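Long-range contact in kojibiose phosphorylase (Gut metagenome, PDB 6W0P), which belongs to glycoside hydrolase family 65, with an N-terminal beta-sandwich domain and a helical central catalytic domain: residues L456-F470 with D524-V536. Residues are numbered along the deposited sequence; the frame is centred on the assembly and turned at random.
Sequences LSRGQYNQDKTKFSF and DLAKMKDASRKMV
The methyl of Ala-531 meets the Phe-468 ring nearly head-on: CB lies 3.4 Å from the ring centroid and only 7° off the normal, a CH-pi contact. The opposite face of that ring carries Gln-460 O, while its edge receives Met-535, whose side chain, bent at chi2 and chi3, brings two atoms there: SD, 5.4 Å from the Phe-468 centroid, makes a Met-aromatic contact, and CE an apolar one with Phe-468 CD2 at 3.8 Å. A second, oblique Met-aromatic contact reaches Phe-470. Leu-456, near the end of helix 437-458, sits as a knob among Asp-524, Lys-527, Met-528 and Ala-531 of helix 522-534, with CD1 against Met-528 CB and CD2 at 3.7 Å from Ala-531 CB. The end of helix 437-458 and the antiparallel hairpin after it (460-461 and 468-469) thus both pack on helix 522-534, within the central catalytic domain, in this family an (alpha/alpha)6 barrel. Backbone evidence is a single bridge, Phe-468 with Met-535, where helix 522-534 ends: Phe-468 N donates to Lys-534 O, and Val-536 N to Phe-468 O at 2.9 Å. Lys-527 is fully extended, chi1 -173°, which carries NZ past the Tyr-461 ring to Leu-456 O at 2.7 Å; the ammonium sits above that carbonyl plane and also donates to a water held by Gly-459 O. Tyr-461 runs the other way, its OH donating to the anti lone pair of Asp-530 OD2 at 2.7 Å, with ring and carboxylate planes 28° apart. Asp-530 also forms salt bridges with Arg-533 through OD1 and with Lys-534 through OD2, the latter a weak hydrogen bond, and Lys-534 NZ donates to Lys-465 O in the carbonyl plane, at 3.3 Å. Beyond the hairpin turn, Lys-467 packs CB on Val-536 CG2, and its NZ forms a salt bridge with Asp-554 of the second subunit.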
ATOM      1  N   LEU A 456      17.086 -20.338   2.422  1.00 38.29           N
ATOM      2  CA  LEU A 456      17.983 -20.676   1.275  1.00 39.36           C
ATOM      3  C   LEU A 456      17.326 -20.341  -0.064  1.00 37.51           C
ATOM      4  O   LEU A 456      18.074 -20.090  -1.006  1.00 35.70           O
ATOM      5  CB  LEU A 456      18.348 -22.165   1.315  1.00 42.57           C
ATOM      6  CG  LEU A 456      19.435 -22.534   2.319  1.00 44.84           C
ATOM      7  CD1 LEU A 456      19.508 -24.042   2.512  1.00 46.49           C
ATOM      8  CD2 LEU A 456      20.780 -21.981   1.879  1.00 45.52           C
ATOM      9  N   SER A 457      15.992 -20.365  -0.145  1.00 37.00           N
ATOM     10  CA  SER A 457      15.228 -20.025  -1.371  1.00 36.69           C
ATOM     11  C   SER A 457      14.942 -18.522  -1.467  1.00 35.70           C
ATOM     12  O   SER A 457      14.924 -18.011  -2.581  1.00 34.79           O
ATOM     13  CB  SER A 457      13.967 -20.815  -1.454  1.00 37.89           C
ATOM     14  OG  SER A 457      13.273 -20.795  -0.225  1.00 38.39           O
ATOM     15  N   ARG A 458      14.654 -17.841  -0.354  1.00 35.91           N
ATOM     16  CA  ARG A 458      14.326 -16.393  -0.360  1.00 33.96           C
ATOM     17  C   ARG A 458      15.649 -15.627  -0.372  1.00 34.09           C
ATOM     18  O   ARG A 458      15.725 -14.532  -0.983  1.00 33.44           O
ATOM     19  CB  ARG A 458      13.433 -16.030   0.834  1.00 34.13           C
ATOM     20  CG  ARG A 458      13.141 -14.536   0.993  1.00 33.15           C
ATOM     21  CD  ARG A 458      12.616 -13.929  -0.298  1.00 33.03           C
ATOM     22  NE  ARG A 458      12.263 -12.519  -0.203  1.00 33.03           N
ATOM     23  CZ  ARG A 458      13.115 -11.502  -0.218  1.00 32.81           C
ATOM     24  NH1 ARG A 458      14.419 -11.693  -0.328  1.00 33.18           N
ATOM     25  NH2 ARG A 458      12.652 -10.273  -0.152  1.00 33.32           N
ATOM     26  N   GLY A 459      16.655 -16.170   0.315  1.00 34.53           N
ATOM     27  CA  GLY A 459      18.048 -15.707   0.199  1.00 35.23           C
ATOM     28  C   GLY A 459      18.550 -15.912  -1.220  1.00 35.53           C
ATOM     29  O   GLY A 459      18.120 -16.878  -1.852  1.00 35.89           O
ATOM     30  N   GLN A 460      19.386 -15.012  -1.729  1.00 36.20           N
ATOM     31  CA  GLN A 460      19.941 -15.109  -3.107  1.00 36.36           C
ATOM     32  C   GLN A 460      21.452 -14.856  -3.082  1.00 35.78           C
ATOM     33  O   GLN A 460      21.952 -14.144  -2.159  1.00 33.36           O
ATOM     34  CB  GLN A 460      19.282 -14.090  -4.041  1.00 37.70           C
ATOM     35  CG  GLN A 460      17.760 -14.175  -4.106  1.00 39.13           C
ATOM     36  CD  GLN A 460      17.173 -12.975  -4.820  1.00 41.21           C
ATOM     37  OE1 GLN A 460      16.837 -13.065  -6.003  1.00 44.13           O
ATOM     38  NE2 GLN A 460      17.060 -11.842  -4.125  1.00 38.61           N
ATOM     39  N   TYR A 461      22.149 -15.381  -4.095  1.00 34.81           N
ATOM     40  CA  TYR A 461      23.542 -14.995  -4.395  1.00 34.96           C
ATOM     41  C   TYR A 461      23.509 -13.655  -5.116  1.00 33.85           C
ATOM     42  O   TYR A 461      22.530 -13.395  -5.856  1.00 33.96           O
ATOM     43  CB  TYR A 461      24.248 -16.052  -5.251  1.00 36.44           C
ATOM     44  CG  TYR A 461      24.545 -17.347  -4.540  1.00 37.09           C
ATOM     45  CD1 TYR A 461      25.681 -17.494  -3.765  1.00 38.06           C
ATOM     46  CD2 TYR A 461      23.696 -18.435  -4.662  1.00 38.11           C
ATOM     47  CE1 TYR A 461      25.960 -18.687  -3.112  1.00 38.68           C
ATOM     48  CE2 TYR A 461      23.964 -19.639  -4.028  1.00 38.77           C
ATOM     49  CZ  TYR A 461      25.106 -19.768  -3.252  1.00 39.62           C
ATOM     50  OH  TYR A 461      25.366 -20.961  -2.628  1.00 40.73           O
ATOM     51  N   ASN A 462      24.553 -12.854  -4.907  1.00 32.94           N
ATOM     52  CA  ASN A 462      24.832 -11.586  -5.631  1.00 32.76           C
ATOM     53  C   ASN A 462      25.110 -11.882  -7.119  1.00 33.82           C
ATOM     54  O   ASN A 462      25.032 -13.087  -7.532  1.00 34.89           O
ATOM     55  CB  ASN A 462      26.000 -10.827  -4.989  1.00 32.04           C
ATOM     56  CG  ASN A 462      27.357 -11.431  -5.304  1.00 32.18           C
ATOM     57  OD1 ASN A 462      27.500 -12.660  -5.332  1.00 31.23           O
ATOM     58  ND2 ASN A 462      28.346 -10.572  -5.550  1.00 31.61           N
ATOM     59  N   GLN A 463      25.426 -10.832  -7.890  1.00 34.07           N
ATOM     60  CA  GLN A 463      25.542 -10.854  -9.372  1.00 35.59           C
ATOM     61  C   GLN A 463      26.530 -11.961  -9.786  1.00 36.71           C
ATOM     62  O   GLN A 463      26.115 -12.822 -10.573  1.00 36.70           O
ATOM     63  CB  GLN A 463      25.912  -9.454  -9.878  1.00 35.71           C
ATOM     64  CG  GLN A 463      26.169  -9.359 -11.382  1.00 36.44           C
ATOM     65  CD  GLN A 463      24.960  -9.150 -12.276  1.00 36.83           C
ATOM     66  OE1 GLN A 463      25.031  -9.366 -13.488  1.00 35.90           O
ATOM     67  NE2 GLN A 463      23.845  -8.711 -11.702  1.00 35.53           N
ATOM     68  N   ASP A 464      27.758 -11.979  -9.242  1.00 38.26           N
ATOM     69  CA  ASP A 464      28.829 -12.946  -9.638  1.00 40.52           C
ATOM     70  C   ASP A 464      28.857 -14.158  -8.696  1.00 41.72           C
ATOM     71  O   ASP A 464      29.787 -14.934  -8.807  1.00 44.31           O
ATOM     72  CB  ASP A 464      30.207 -12.279  -9.701  1.00 40.71           C
ATOM     73  CG  ASP A 464      30.733 -11.787  -8.362  1.00 41.47           C
ATOM     74  OD1 ASP A 464      30.133 -12.146  -7.320  1.00 41.40           O
ATOM     75  OD2 ASP A 464      31.738 -11.046  -8.368  1.00 42.37           O
ATOM     76  N   LYS A 465      27.902 -14.281  -7.775  1.00 43.40           N
ATOM     77  CA  LYS A 465      27.677 -15.475  -6.913  1.00 45.16           C
ATOM     78  C   LYS A 465      28.839 -15.707  -5.923  1.00 44.50           C
ATOM     79  O   LYS A 465      28.943 -16.831  -5.388  1.00 46.20           O
ATOM     80  CB  LYS A 465      27.407 -16.694  -7.802  1.00 48.53           C
ATOM     81  CG  LYS A 465      26.128 -16.608  -8.627  1.00 51.69           C
ATOM     82  CD  LYS A 465      25.936 -17.767  -9.585  1.00 55.84           C
ATOM     83  CE  LYS A 465      24.494 -17.950 -10.015  1.00 58.44           C
ATOM     84  NZ  LYS A 465      23.716 -18.696  -8.993  1.00 59.35           N
ATOM     85  N   THR A 466      29.664 -14.698  -5.639  1.00 43.29           N
ATOM     86  CA  THR A 466      30.731 -14.753  -4.602  1.00 43.21           C
ATOM     87  C   THR A 466      30.159 -14.394  -3.221  1.00 43.06           C
ATOM     88  O   THR A 466      30.904 -14.559  -2.240  1.00 44.00           O
ATOM     89  CB  THR A 466      31.896 -13.811  -4.943  1.00 43.43           C
ATOM     90  OG1 THR A 466      31.392 -12.470  -4.997  1.00 42.38           O
ATOM     91  CG2 THR A 466      32.568 -14.189  -6.249  1.00 42.61           C
ATOM     92  N   LYS A 467      28.908 -13.910  -3.139  1.00 41.80           N
ATOM     93  CA  LYS A 467      28.263 -13.528  -1.853  1.00 40.24           C
ATOM     94  C   LYS A 467      26.833 -14.066  -1.828  1.00 38.33           C
ATOM     95  O   LYS A 467      26.248 -14.238  -2.916  1.00 37.88           O
ATOM     96  CB  LYS A 467      28.208 -12.013  -1.658  1.00 40.55           C
ATOM     97  CG  LYS A 467      29.440 -11.212  -2.064  1.00 41.25           C
ATOM     98  CD  LYS A 467      29.148  -9.708  -2.054  1.00 40.86           C
ATOM     99  CE  LYS A 467      30.317  -8.810  -2.412  1.00 40.83           C
ATOM    100  NZ  LYS A 467      29.839  -7.471  -2.853  1.00 40.58           N
ATOM    101  N   PHE A 468      26.335 -14.369  -0.627  1.00 35.99           N
ATOM    102  CA  PHE A 468      24.934 -14.764  -0.342  1.00 35.25           C
ATOM    103  C   PHE A 468      24.338 -13.730   0.627  1.00 33.89           C
ATOM    104  O   PHE A 468      25.038 -13.310   1.572  1.00 33.38           O
ATOM    105  CB  PHE A 468      24.876 -16.196   0.206  1.00 35.58           C
ATOM    106  CG  PHE A 468      23.490 -16.805   0.248  1.00 35.49           C
ATOM    107  CD1 PHE A 468      22.975 -17.486  -0.844  1.00 35.60           C
ATOM    108  CD2 PHE A 468      22.694 -16.701   1.379  1.00 34.78           C
ATOM    109  CE1 PHE A 468      21.705 -18.038  -0.797  1.00 35.54           C
ATOM    110  CE2 PHE A 468      21.435 -17.273   1.426  1.00 34.33           C
ATOM    111  CZ  PHE A 468      20.938 -17.934   0.336  1.00 34.61           C
ATOM    112  N   SER A 469      23.086 -13.309   0.413  1.00 33.08           N
ATOM    113  CA  SER A 469      22.414 -12.369   1.342  1.00 32.16           C
ATOM    114  C   SER A 469      20.896 -12.457   1.214  1.00 31.83           C
ATOM    115  O   SER A 469      20.413 -13.366   0.559  1.00 32.02           O
ATOM    116  CB  SER A 469      22.921 -10.977   1.111  1.00 32.01           C
ATOM    117  OG  SER A 469      22.496 -10.119   2.147  1.00 31.98           O
ATOM    118  N   PHE A 470      20.175 -11.540   1.869  1.00 31.08           N
ATOM    119  CA  PHE A 470      18.747 -11.299   1.616  1.00 30.68           C
ATOM    120  C   PHE A 470      18.663  -9.904   1.034  1.00 30.50           C
ATOM    121  O   PHE A 470      19.212  -8.981   1.635  1.00 31.23           O
ATOM    122  CB  PHE A 470      17.905 -11.521   2.876  1.00 30.56           C
ATOM    123  CG  PHE A 470      17.980 -12.934   3.409  1.00 31.22           C
ATOM    124  CD1 PHE A 470      19.083 -13.370   4.130  1.00 31.50           C
ATOM    125  CD2 PHE A 470      16.994 -13.859   3.119  1.00 31.29           C
ATOM    126  CE1 PHE A 470      19.165 -14.674   4.597  1.00 31.96           C
ATOM    127  CE2 PHE A 470      17.066 -15.159   3.603  1.00 31.79           C
ATOM    128  CZ  PHE A 470      18.146 -15.564   4.347  1.00 31.83           C
ATOM    129  N   ASP A 524      21.007 -29.664  -1.257  1.00 55.41           N
ATOM    130  CA  ASP A 524      20.486 -28.565  -0.405  1.00 54.41           C
ATOM    131  C   ASP A 524      21.509 -28.318   0.712  1.00 52.53           C
ATOM    132  O   ASP A 524      21.832 -27.140   0.960  1.00 50.86           O
ATOM    133  CB  ASP A 524      19.071 -28.866   0.102  1.00 55.15           C
ATOM    134  CG  ASP A 524      18.029 -28.998  -1.000  1.00 56.25           C
ATOM    135  OD1 ASP A 524      18.209 -28.350  -2.050  1.00 56.79           O
ATOM    136  OD2 ASP A 524      17.037 -29.756  -0.800  1.00 57.32           O
ATOM    137  N   LEU A 525      22.067 -29.382   1.303  1.00 52.03           N
ATOM    138  CA  LEU A 525      23.064 -29.277   2.409  1.00 51.44           C
ATOM    139  C   LEU A 525      24.348 -28.614   1.918  1.00 49.37           C
ATOM    140  O   LEU A 525      24.957 -27.891   2.728  1.00 49.05           O
ATOM    141  CB  LEU A 525      23.374 -30.654   2.991  1.00 53.34           C
ATOM    142  CG  LEU A 525      22.408 -31.078   4.087  1.00 56.25           C
ATOM    143  CD1 LEU A 525      22.208 -32.591   4.097  1.00 58.61           C
ATOM    144  CD2 LEU A 525      22.880 -30.571   5.441  1.00 56.22           C
ATOM    145  N   ALA A 526      24.757 -28.875   0.671  1.00 46.73           N
ATOM    146  CA  ALA A 526      25.952 -28.249   0.066  1.00 46.21           C
ATOM    147  C   ALA A 526      25.647 -26.770  -0.175  1.00 45.18           C
ATOM    148  O   ALA A 526      26.528 -25.932   0.094  1.00 43.36           O
ATOM    149  CB  ALA A 526      26.362 -28.952  -1.206  1.00 46.44           C
ATOM    150  N   LYS A 527      24.435 -26.457  -0.653  1.00 44.85           N
ATOM    151  CA  LYS A 527      24.014 -25.040  -0.808  1.00 44.82           C
ATOM    152  C   LYS A 527      24.048 -24.385   0.581  1.00 43.25           C
ATOM    153  O   LYS A 527      24.649 -23.317   0.704  1.00 42.41           O
ATOM    154  CB  LYS A 527      22.648 -24.882  -1.484  1.00 45.14           C
ATOM    155  CG  LYS A 527      22.314 -23.422  -1.787  1.00 45.96           C
ATOM    156  CD  LYS A 527      20.920 -23.136  -2.280  1.00 45.27           C
ATOM    157  CE  LYS A 527      20.789 -21.659  -2.565  1.00 46.07           C
ATOM    158  NZ  LYS A 527      19.433 -21.314  -3.043  1.00 46.61           N
ATOM    159  N   MET A 528      23.490 -25.041   1.599  1.00 42.89           N
ATOM    160  CA  MET A 528      23.388 -24.453   2.958  1.00 42.60           C
ATOM    161  C   MET A 528      24.786 -24.117   3.467  1.00 44.25           C
ATOM    162  O   MET A 528      24.962 -22.991   3.974  1.00 44.10           O
ATOM    163  CB  MET A 528      22.692 -25.363   3.967  1.00 41.81           C
ATOM    164  CG  MET A 528      22.399 -24.637   5.268  1.00 40.78           C
ATOM    165  SD  MET A 528      21.274 -25.523   6.353  1.00 39.34           S
ATOM    166  CE  MET A 528      22.362 -26.785   7.015  1.00 40.42           C
ATOM    167  N   LYS A 529      25.745 -25.035   3.313  1.00 45.87           N
ATOM    168  CA  LYS A 529      27.157 -24.799   3.719  1.00 47.17           C
ATOM    169  C   LYS A 529      27.722 -23.614   2.933  1.00 45.02           C
ATOM    170  O   LYS A 529      28.357 -22.746   3.559  1.00 44.95           O
ATOM    171  CB  LYS A 529      28.038 -26.042   3.534  1.00 50.60           C
ATOM    172  CG  LYS A 529      28.037 -27.011   4.713  1.00 52.91           C
ATOM    173  CD  LYS A 529      28.664 -28.379   4.386  1.00 54.95           C
ATOM    174  CE  LYS A 529      28.418 -29.425   5.456  1.00 55.73           C
ATOM    175  NZ  LYS A 529      29.046 -29.038   6.743  1.00 56.01           N
ATOM    176  N   ASP A 530      27.535 -23.580   1.618  1.00 43.60           N
ATOM    177  CA  ASP A 530      28.125 -22.501   0.785  1.00 43.90           C
ATOM    178  C   ASP A 530      27.450 -21.165   1.160  1.00 42.38           C
ATOM    179  O   ASP A 530      28.179 -20.166   1.263  1.00 41.32           O
ATOM    180  CB  ASP A 530      28.076 -22.824  -0.714  1.00 44.69           C
ATOM    181  CG  ASP A 530      28.772 -21.766  -1.563  1.00 46.38           C
ATOM    182  OD1 ASP A 530      29.991 -21.539  -1.347  1.00 45.49           O
ATOM    183  OD2 ASP A 530      28.076 -21.133  -2.422  1.00 49.03           O
ATOM    184  N   ALA A 531      26.126 -21.131   1.375  1.00 40.69           N
ATOM    185  CA  ALA A 531      25.402 -19.869   1.690  1.00 40.78           C
ATOM    186  C   ALA A 531      25.869 -19.358   3.062  1.00 41.23           C
ATOM    187  O   ALA A 531      26.126 -18.144   3.210  1.00 39.99           O
ATOM    188  CB  ALA A 531      23.905 -20.062   1.602  1.00 39.63           C
ATOM    189  N   SER A 532      26.096 -20.282   3.996  1.00 43.12           N
ATOM    190  CA  SER A 532      26.565 -19.994   5.372  1.00 42.81           C
ATOM    191  C   SER A 532      27.926 -19.309   5.300  1.00 42.56           C
ATOM    192  O   SER A 532      28.107 -18.289   5.963  1.00 41.65           O
ATOM    193  CB  SER A 532      26.607 -21.249   6.187  1.00 44.01           C
ATOM    194  OG  SER A 532      26.710 -20.947   7.565  1.00 45.82           O
ATOM    195  N   ARG A 533      28.842 -19.845   4.498  1.00 44.41           N
ATOM    196  CA  ARG A 533      30.234 -19.337   4.376  1.00 44.99           C
ATOM    197  C   ARG A 533      30.217 -17.972   3.673  1.00 42.29           C
ATOM    198  O   ARG A 533      31.012 -17.102   4.032  1.00 40.13           O
ATOM    199  CB  ARG A 533      31.113 -20.346   3.619  1.00 48.52           C
ATOM    200  CG  ARG A 533      31.337 -21.664   4.359  1.00 53.31           C
ATOM    201  CD  ARG A 533      32.428 -22.580   3.775  1.00 56.67           C
ATOM    202  NE  ARG A 533      32.361 -22.691   2.309  1.00 60.09           N
ATOM    203  CZ  ARG A 533      31.978 -23.767   1.605  1.00 61.70           C
ATOM    204  NH1 ARG A 533      31.631 -24.891   2.212  1.00 64.09           N
ATOM    205  NH2 ARG A 533      31.936 -23.708   0.284  1.00 61.25           N
ATOM    206  N   LYS A 534      29.363 -17.788   2.668  1.00 41.22           N
ATOM    207  CA  LYS A 534      29.420 -16.576   1.809  1.00 40.89           C
ATOM    208  C   LYS A 534      28.466 -15.490   2.321  1.00 38.83           C
ATOM    209  O   LYS A 534      28.469 -14.408   1.734  1.00 38.44           O
ATOM    210  CB  LYS A 534      29.116 -16.948   0.361  1.00 42.20           C
ATOM    211  CG  LYS A 534      30.226 -17.742  -0.312  1.00 43.44           C
ATOM    212  CD  LYS A 534      29.924 -18.023  -1.760  1.00 44.78           C
ATOM    213  CE  LYS A 534      31.032 -18.772  -2.472  1.00 46.42           C
ATOM    214  NZ  LYS A 534      30.554 -19.179  -3.815  1.00 48.72           N
ATOM    215  N   MET A 535      27.744 -15.750   3.408  1.00 36.47           N
ATOM    216  CA  MET A 535      26.726 -14.817   3.946  1.00 34.77           C
ATOM    217  C   MET A 535      27.394 -13.465   4.217  1.00 33.61           C
ATOM    218  O   MET A 535      28.422 -13.423   4.919  1.00 32.86           O
ATOM    219  CB  MET A 535      26.073 -15.360   5.219  1.00 34.23           C
ATOM    220  CG  MET A 535      24.948 -14.484   5.731  1.00 34.03           C
ATOM    221  SD  MET A 535      23.431 -14.525   4.753  1.00 33.44           S
ATOM    222  CE  MET A 535      22.939 -16.211   5.094  1.00 33.80           C
ATOM    223  N   VAL A 536      26.840 -12.411   3.622  1.00 32.09           N
ATOM    224  CA  VAL A 536      27.332 -11.029   3.820  1.00 31.97           C
ATOM    225  C   VAL A 536      27.044 -10.664   5.276  1.00 32.42           C
ATOM    226  O   VAL A 536      25.886 -10.845   5.710  1.00 31.83           O
ATOM    227  CB  VAL A 536      26.665 -10.037   2.858  1.00 31.48           C
ATOM    228  CG1 VAL A 536      27.110  -8.619   3.168  1.00 31.54           C
ATOM    229  CG2 VAL A 536      26.940 -10.386   1.406  1.00 32.00           C
TER
HETATM  230  O   HOH W   1      18.957 -18.728  -3.655  1.00 33.17           O
HETATM  231  O   HOH W   2      31.333 -13.836   0.902  1.00 53.53           O